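Putative capsular polysaccharide biosynthesis protein (Streptococcus pneumoniae serotype 4, PDB 6EWJ) probably acts as a pyridoxal phosphate-dependent sugar aminotransferase of the DegT/DnrJ/EryC1 family, essential for teichoic acid biosynthesis in the pneumococcus. Local coordinates at residues Leu75-Gly80 / Lys128-Ile133; Leu120-Ile125 / Phe148-Lys153; Lys166-Ile171 / Lys218-Ile223. All coordinates share one frame; numbering follows the deposited sequence.

Interaction 1. Residues Leu75-Gly80 / Lys128-Ile133; sequences LEVGPG and KTKVII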
# COMPACT_ATOMS: atom_id res chain seq x y z
N LEU A 75 -6.62 -8.04 15.06
CA LEU A 75 -6.63 -8.23 16.52
C LEU A 75 -7.15 -7.04 17.35
O LEU A 75 -7.35 -7.17 18.56
CB LEU A 75 -5.22 -8.62 16.98
CG LEU A 75 -4.71 -9.96 16.47
CD1 LEU A 75 -3.27 -10.13 16.87
CD2 LEU A 75 -5.57 -11.12 16.97
N GLU A 76 -7.39 -5.90 16.70
CA GLU A 76 -7.76 -4.61 17.32
C GLU A 76 -6.80 -4.16 18.45
O GLU A 76 -7.20 -3.61 19.45
CB GLU A 76 -9.22 -4.62 17.76
CG GLU A 76 -10.18 -4.81 16.59
CD GLU A 76 -11.60 -4.95 17.04
OE1 GLU A 76 -11.88 -5.95 17.65
OE2 GLU A 76 -12.48 -4.09 16.82
N VAL A 77 -5.52 -4.42 18.26
CA VAL A 77 -4.47 -3.91 19.14
C VAL A 77 -4.41 -2.40 18.88
O VAL A 77 -4.33 -1.97 17.72
CB VAL A 77 -3.10 -4.60 18.84
CG1 VAL A 77 -1.93 -3.97 19.59
CG2 VAL A 77 -3.18 -6.07 19.19
N GLY A 78 -4.48 -1.60 19.94
CA GLY A 78 -4.44 -0.16 19.80
C GLY A 78 -3.93 0.59 21.03
O GLY A 78 -3.13 0.03 21.80
N PRO A 79 -4.37 1.85 21.20
CA PRO A 79 -3.97 2.67 22.36
C PRO A 79 -4.18 1.96 23.68
O PRO A 79 -5.23 1.35 23.89
CB PRO A 79 -4.87 3.90 22.24
CG PRO A 79 -5.10 4.03 20.77
CD PRO A 79 -5.23 2.62 20.27
N GLY A 80 -3.17 2.00 24.54
CA GLY A 80 -3.23 1.34 25.83
C GLY A 80 -2.75 -0.10 25.84
O GLY A 80 -2.45 -0.62 26.91
N LYS A 128 -1.34 -5.27 30.07
CA LYS A 128 -1.57 -4.65 28.76
C LYS A 128 -1.04 -5.44 27.52
O LYS A 128 -1.35 -5.08 26.38
CB LYS A 128 -0.96 -3.24 28.75
CG LYS A 128 -1.35 -2.32 29.92
CD LYS A 128 -0.82 -0.91 29.70
CE LYS A 128 -1.66 0.14 30.41
NZ LYS A 128 -0.94 1.44 30.48
N THR A 129 -0.19 -6.46 27.74
CA THR A 129 0.46 -7.15 26.64
C THR A 129 -0.60 -7.92 25.86
O THR A 129 -1.33 -8.73 26.44
CB THR A 129 1.56 -8.13 27.09
OG1 THR A 129 2.40 -7.51 28.06
CG2 THR A 129 2.43 -8.54 25.88
N LYS A 130 -0.69 -7.62 24.55
CA LYS A 130 -1.57 -8.33 23.62
C LYS A 130 -0.87 -9.24 22.63
O LYS A 130 -1.45 -10.26 22.19
CB LYS A 130 -2.43 -7.35 22.81
CG LYS A 130 -3.34 -6.45 23.61
CD LYS A 130 -4.22 -7.19 24.61
CE LYS A 130 -5.25 -6.26 25.22
NZ LYS A 130 -6.13 -7.00 26.12
N VAL A 131 0.34 -8.88 22.22
CA VAL A 131 1.01 -9.54 21.10
C VAL A 131 2.50 -9.62 21.37
O VAL A 131 3.09 -8.69 21.96
CB VAL A 131 0.79 -8.80 19.77
CG1 VAL A 131 1.68 -9.33 18.66
CG2 VAL A 131 -0.66 -8.91 19.33
N ILE A 132 3.11 -10.71 20.94
CA ILE A 132 4.54 -10.86 20.89
C ILE A 132 4.88 -11.05 19.42
O ILE A 132 4.26 -11.89 18.73
CB ILE A 132 5.04 -12.06 21.71
CG1 ILE A 132 4.71 -11.87 23.17
CG2 ILE A 132 6.56 -12.21 21.55
CD1 ILE A 132 4.80 -13.11 24.03
N ILE A 133 5.88 -10.29 18.95
CA ILE A 133 6.41 -10.42 17.58
C ILE A 133 7.89 -10.93 17.56
O ILE A 133 8.82 -10.12 17.50
CB ILE A 133 6.30 -9.08 16.77
CG1 ILE A 133 4.88 -8.48 16.88
CG2 ILE A 133 6.65 -9.31 15.28
CD1 ILE A 133 4.68 -7.15 16.13
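Leu75, Val77 and Val131 meet through branch methyls, with CG2 of Val131 serving both partners from the 75-80 loop. Leu75 brings CD1 to within 3.8 Å of Val131 CG2, and the two side chains meet at a slant. Val77 sets its own CG2 at the same separation, 3.8 Å from Val131 CG2. In Val77 the other methyl, CG1, is anti to the backbone N (chi1 172°), which leaves CG2 beside that nitrogen and facing the strand. The same Val77 methyl reaches Lys130 CB at 3.9 Å, the two side chains running past one another in opposite senses. Lys130 bends at chi2 (-51°), and its ammonium leaves the contact for a cation-pi interaction with Phe158 and a weak hydrogen bond to Gln165. Toward the surface, the extended aliphatic chain of Lys128 passes alongside the carbonyl of Gly80, coming nearest where CD lies 3.2 Å from Gly80 O. No hydrogen bond joins the segments. The loop leaves helix 64-74 through a Schellman motif at Glu76 and leads into strand 82-86. Strand 129-132 lies between that strand and strand 172-177, bonded to both through its backbone, with Leu75 also resting on Val172.

Interaction 2. Residues Leu120-Ile125 / Phe148-Lys153; sequences LLEQAI and FQVVEK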
# COMPACT_ATOMS: atom_id res chain seq x y z
N LEU A 120 13.72 -12.62 30.19
CA LEU A 120 13.44 -11.18 30.13
C LEU A 120 12.10 -10.92 29.42
O LEU A 120 11.40 -9.99 29.78
CB LEU A 120 14.58 -10.43 29.46
CG LEU A 120 15.93 -10.34 30.19
CD1 LEU A 120 16.93 -9.60 29.32
CD2 LEU A 120 15.82 -9.65 31.55
N LEU A 121 11.75 -11.76 28.44
CA LEU A 121 10.41 -11.70 27.81
C LEU A 121 9.28 -11.91 28.81
O LEU A 121 8.35 -11.10 28.88
CB LEU A 121 10.30 -12.74 26.72
CG LEU A 121 8.93 -12.93 26.02
CD1 LEU A 121 8.49 -11.63 25.45
CD2 LEU A 121 8.97 -13.95 24.94
N GLU A 122 9.40 -12.97 29.62
CA GLU A 122 8.46 -13.19 30.74
C GLU A 122 8.32 -11.95 31.63
O GLU A 122 7.20 -11.54 31.96
CB GLU A 122 8.90 -14.39 31.63
CG GLU A 122 8.56 -15.73 31.04
CD GLU A 122 9.02 -16.89 31.90
OE1 GLU A 122 9.34 -16.69 33.08
OE2 GLU A 122 9.05 -18.02 31.40
N GLN A 123 9.46 -11.38 32.02
CA GLN A 123 9.46 -10.18 32.87
C GLN A 123 8.77 -8.96 32.24
O GLN A 123 8.15 -8.20 32.94
CB GLN A 123 10.88 -9.76 33.22
CG GLN A 123 11.63 -10.72 34.11
CD GLN A 123 13.06 -10.27 34.33
OE1 GLN A 123 13.37 -9.06 34.27
NE2 GLN A 123 13.95 -11.23 34.61
N ALA A 124 8.91 -8.80 30.93
CA ALA A 124 8.32 -7.68 30.21
C ALA A 124 6.80 -7.77 30.02
O ALA A 124 6.16 -6.76 29.70
CB ALA A 124 8.98 -7.53 28.85
N ILE A 125 6.23 -8.94 30.26
CA ILE A 125 4.77 -9.14 30.14
C ILE A 125 3.99 -8.43 31.25
O ILE A 125 4.32 -8.53 32.42
CB ILE A 125 4.40 -10.66 30.04
CG1 ILE A 125 4.78 -11.17 28.66
CG2 ILE A 125 2.93 -10.92 30.30
CD1 ILE A 125 4.77 -12.68 28.50
N PHE A 148 5.47 -20.34 23.40
CA PHE A 148 4.10 -20.77 23.78
C PHE A 148 3.98 -21.11 25.28
O PHE A 148 2.93 -20.88 25.88
CB PHE A 148 3.59 -21.93 22.90
CG PHE A 148 3.04 -21.46 21.56
CD1 PHE A 148 1.82 -20.79 21.50
CD2 PHE A 148 3.74 -21.67 20.38
CE1 PHE A 148 1.32 -20.32 20.28
CE2 PHE A 148 3.22 -21.24 19.16
CZ PHE A 148 2.02 -20.54 19.11
N GLN A 149 5.05 -21.62 25.87
CA GLN A 149 5.12 -21.87 27.35
C GLN A 149 5.02 -20.56 28.13
O GLN A 149 4.28 -20.47 29.10
CB GLN A 149 6.43 -22.59 27.71
CG GLN A 149 6.49 -24.04 27.23
CD GLN A 149 7.88 -24.69 27.36
OE1 GLN A 149 8.87 -24.05 27.72
NE2 GLN A 149 7.96 -25.98 27.04
N VAL A 150 5.71 -19.51 27.65
CA VAL A 150 5.65 -18.17 28.28
C VAL A 150 4.24 -17.59 28.29
O VAL A 150 3.75 -17.19 29.35
CB VAL A 150 6.59 -17.16 27.60
CG1 VAL A 150 6.31 -15.75 28.09
CG2 VAL A 150 8.05 -17.53 27.85
N VAL A 151 3.57 -17.56 27.13
CA VAL A 151 2.22 -16.96 27.05
C VAL A 151 1.20 -17.73 27.90
O VAL A 151 0.33 -17.13 28.53
CB VAL A 151 1.71 -16.77 25.61
CG1 VAL A 151 2.67 -15.90 24.81
CG2 VAL A 151 1.47 -18.10 24.91
N GLU A 152 1.33 -19.05 27.90
CA GLU A 152 0.51 -19.91 28.75
C GLU A 152 0.76 -19.65 30.21
O GLU A 152 -0.20 -19.58 30.98
CB GLU A 152 0.82 -21.36 28.46
CG GLU A 152 0.04 -22.38 29.28
CD GLU A 152 -1.47 -22.30 29.14
OE1 GLU A 152 -2.04 -21.86 28.10
OE2 GLU A 152 -2.08 -22.66 30.14
N LYS A 153 2.03 -19.55 30.59
CA LYS A 153 2.41 -19.30 31.99
C LYS A 153 1.83 -18.00 32.51
O LYS A 153 1.40 -17.93 33.65
CB LYS A 153 3.94 -19.30 32.14
CG LYS A 153 4.42 -18.94 33.54
CD LYS A 153 5.95 -18.98 33.70
CE LYS A 153 6.35 -19.18 35.15
NZ LYS A 153 7.78 -18.81 35.35
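Two successive crossover helices of the parallel part of the central sheet, 118-124 and 144-153, lie side by side here and run in nearly the same direction, as expected for connections packed against one sheet face. The axes of the two short helical segments come within 10.3 Å and cross at -30°. Val150 is the apolar centre of the contact. Its CG1 methyl meets Ile125 CD1 at 3.5 Å, a close fit for two methyl carbons, and lies more loosely against Leu121 CG at 4.4 Å. Val150 CG2 faces the stem of Glu122, touching Glu122 CG at 3.7 Å and also approaching OE2. With CG beside the backbone N (chi1 -79°) and the chain extended beyond it, Glu122 leans over the valine and brings its carboxylate to Lys153. That lysine, one turn after Val150, is stretched out and crosses Glu122 at about a right angle, so that its NZ lies 3.5 Å from Glu122 OE1 in a long, weak salt bridge. The second oxygen, OE2, pairs with Arg146 from the start of helix 144-153. Glu122 thus joins its own helix to two basic residues of the next. Shared between them, its carboxylate would probably be stabilised in the charged form, while its CG methylene and Ile125 supply the close apolar contacts to Val150, with Leu121 at longer range.

Interaction 3. Residues Lys166-Ile171 / Lys218-Ile223; sequences KAFNRI and KANPVI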
# COMPACT_ATOMS: atom_id res chain seq x y z
N LYS A 166 -10.52 -12.20 22.71
CA LYS A 166 -11.33 -13.11 23.52
C LYS A 166 -11.23 -14.54 23.05
O LYS A 166 -11.23 -15.44 23.88
CB LYS A 166 -12.79 -12.68 23.68
CG LYS A 166 -13.44 -13.15 24.96
CD LYS A 166 -14.77 -12.46 25.34
CE LYS A 166 -14.95 -10.98 24.98
NZ LYS A 166 -15.56 -10.77 23.63
N ALA A 167 -11.14 -14.74 21.74
CA ALA A 167 -11.10 -16.10 21.15
C ALA A 167 -9.86 -16.87 21.65
O ALA A 167 -9.93 -18.02 22.10
CB ALA A 167 -11.12 -15.99 19.61
N PHE A 168 -8.71 -16.25 21.48
CA PHE A 168 -7.45 -16.75 22.02
C PHE A 168 -7.41 -16.86 23.54
O PHE A 168 -7.04 -17.89 24.11
CB PHE A 168 -6.31 -15.88 21.42
CG PHE A 168 -5.96 -16.25 20.02
CD1 PHE A 168 -6.57 -15.61 18.94
CD2 PHE A 168 -5.07 -17.28 19.76
CE1 PHE A 168 -6.24 -15.96 17.65
CE2 PHE A 168 -4.74 -17.63 18.47
CZ PHE A 168 -5.33 -16.97 17.41
N ASN A 169 -7.84 -15.80 24.17
CA ASN A 169 -7.74 -15.59 25.58
C ASN A 169 -6.35 -15.63 26.25
O ASN A 169 -6.21 -15.92 27.44
CB ASN A 169 -8.78 -16.37 26.40
CG ASN A 169 -9.41 -15.48 27.47
OD1 ASN A 169 -9.13 -15.60 28.67
ND2 ASN A 169 -10.20 -14.50 27.02
N ARG A 170 -5.36 -15.26 25.45
CA ARG A 170 -3.98 -15.15 25.87
C ARG A 170 -3.26 -14.18 24.92
O ARG A 170 -3.85 -13.71 23.93
CB ARG A 170 -3.33 -16.54 25.84
CG ARG A 170 -3.45 -17.31 24.51
CD ARG A 170 -2.35 -18.37 24.40
NE ARG A 170 -2.47 -19.21 23.20
CZ ARG A 170 -2.00 -18.89 21.99
NH1 ARG A 170 -1.41 -17.72 21.77
NH2 ARG A 170 -2.15 -19.73 20.98
N ILE A 171 -1.99 -13.93 25.20
CA ILE A 171 -1.12 -13.18 24.29
C ILE A 171 -1.06 -13.93 22.96
O ILE A 171 -0.87 -15.14 22.94
CB ILE A 171 0.30 -13.00 24.88
CG1 ILE A 171 0.25 -12.05 26.08
CG2 ILE A 171 1.25 -12.39 23.84
CD1 ILE A 171 1.46 -12.10 26.99
N LYS A 218 -2.09 -20.03 11.63
CA LYS A 218 -2.17 -21.47 11.76
C LYS A 218 -3.61 -21.90 12.07
O LYS A 218 -4.39 -21.17 12.68
CB LYS A 218 -1.13 -21.98 12.76
CG LYS A 218 -1.49 -21.89 14.22
CD LYS A 218 -0.32 -22.44 15.03
CE LYS A 218 -0.61 -22.46 16.51
NZ LYS A 218 0.64 -22.82 17.22
N ALA A 219 -3.96 -23.10 11.62
CA ALA A 219 -5.28 -23.67 11.88
C ALA A 219 -5.54 -23.63 13.38
O ALA A 219 -4.70 -24.03 14.16
CB ALA A 219 -5.37 -25.10 11.35
N ASN A 220 -6.72 -23.17 13.75
CA ASN A 220 -7.12 -23.11 15.13
C ASN A 220 -8.65 -23.22 15.16
O ASN A 220 -9.33 -22.47 14.45
CB ASN A 220 -6.65 -21.80 15.76
CG ASN A 220 -6.82 -21.77 17.27
OD1 ASN A 220 -7.86 -22.19 17.80
ND2 ASN A 220 -5.80 -21.29 17.98
N PRO A 221 -9.19 -24.13 15.98
CA PRO A 221 -10.65 -24.25 16.05
C PRO A 221 -11.42 -22.95 16.37
O PRO A 221 -12.56 -22.85 15.94
CB PRO A 221 -10.85 -25.30 17.16
CG PRO A 221 -9.65 -26.17 17.05
CD PRO A 221 -8.52 -25.21 16.75
N VAL A 222 -10.80 -21.98 17.07
CA VAL A 222 -11.50 -20.74 17.42
C VAL A 222 -11.52 -19.75 16.26
O VAL A 222 -12.18 -18.73 16.34
CB VAL A 222 -10.94 -20.01 18.73
CG1 VAL A 222 -10.57 -20.94 19.90
CG2 VAL A 222 -9.76 -19.07 18.45
N ILE A 223 -10.81 -20.03 15.17
CA ILE A 223 -10.87 -19.18 13.99
C ILE A 223 -11.67 -19.85 12.85
O ILE A 223 -11.30 -20.91 12.36
CB ILE A 223 -9.49 -18.85 13.48
CG1 ILE A 223 -8.75 -18.01 14.55
CG2 ILE A 223 -9.53 -18.10 12.15
CD1 ILE A 223 -7.29 -17.79 14.23
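Arg170 NH1 is gripped twice beside Phe168, the ring that meets the 218-223 loop: it donates in the guanidinium plane to Ile171 O at 2.9 Å and also forms a salt bridge with Asp195. At its CD2 rim the Phe168 ring lies 3.9 Å above the plane of the Arg170 guanidinium, offset toward that group's margin. Across the contact, Asn220 presents ND2 to Phe168 CE2 at 3.8 Å, with the amide and ring planes 71° apart. Ile223 approaches the same ring obliquely, its CD1 lying 3.8 Å from Phe168 CZ. Both residues belong to a type I beta turn, closed by a backbone hydrogen bond from Ile223 N to Asn220 O. A second bond stiffens it: Val222 N donates to Asn220 OD1 at 3.0 Å, almost straight at the hydrogen (174°), forming an Asx turn. The turn lies in the loop between strand 213-217, the antiparallel strand of the mostly parallel sheet typical of fold-type I aminotransferases, and helix 225-236, so the contact joins that loop to helix 163-168, which leads into strand 172-177. Val222 sits over the last turn of helix 163-168, where its CG1 lies 3.7 Å from Ala167 O. Its chi1 of -41° places CG2 between the backbone N and the carbonyl carbon, directed at the alanine, and Val222 CG2 meets Ala167 CB at 3.6 Å.

In the fold
Interactions 1 and 2 alternate along the chain, strand 129-132 falling between the two helices of 120-125/148-153; interaction 3 opens only afterwards. The centre of interaction 1 lies about 15 Å from the centre of each of the others, which are about 17 Å from one another, all on the same side of the chain's centre, about the central mixed sheet. Strand 129-132 offers Val131 to the 75-80 loop on one face and Ile132 to Leu121 and Val151 on the other, so the contacts pack both faces of this part of the sheet. Ile171 joins all three, touching Ile132, Ile125 and Val151, and Phe148 packs on Arg170 and Lys218. All lie away from the pyridoxal phosphate site itself.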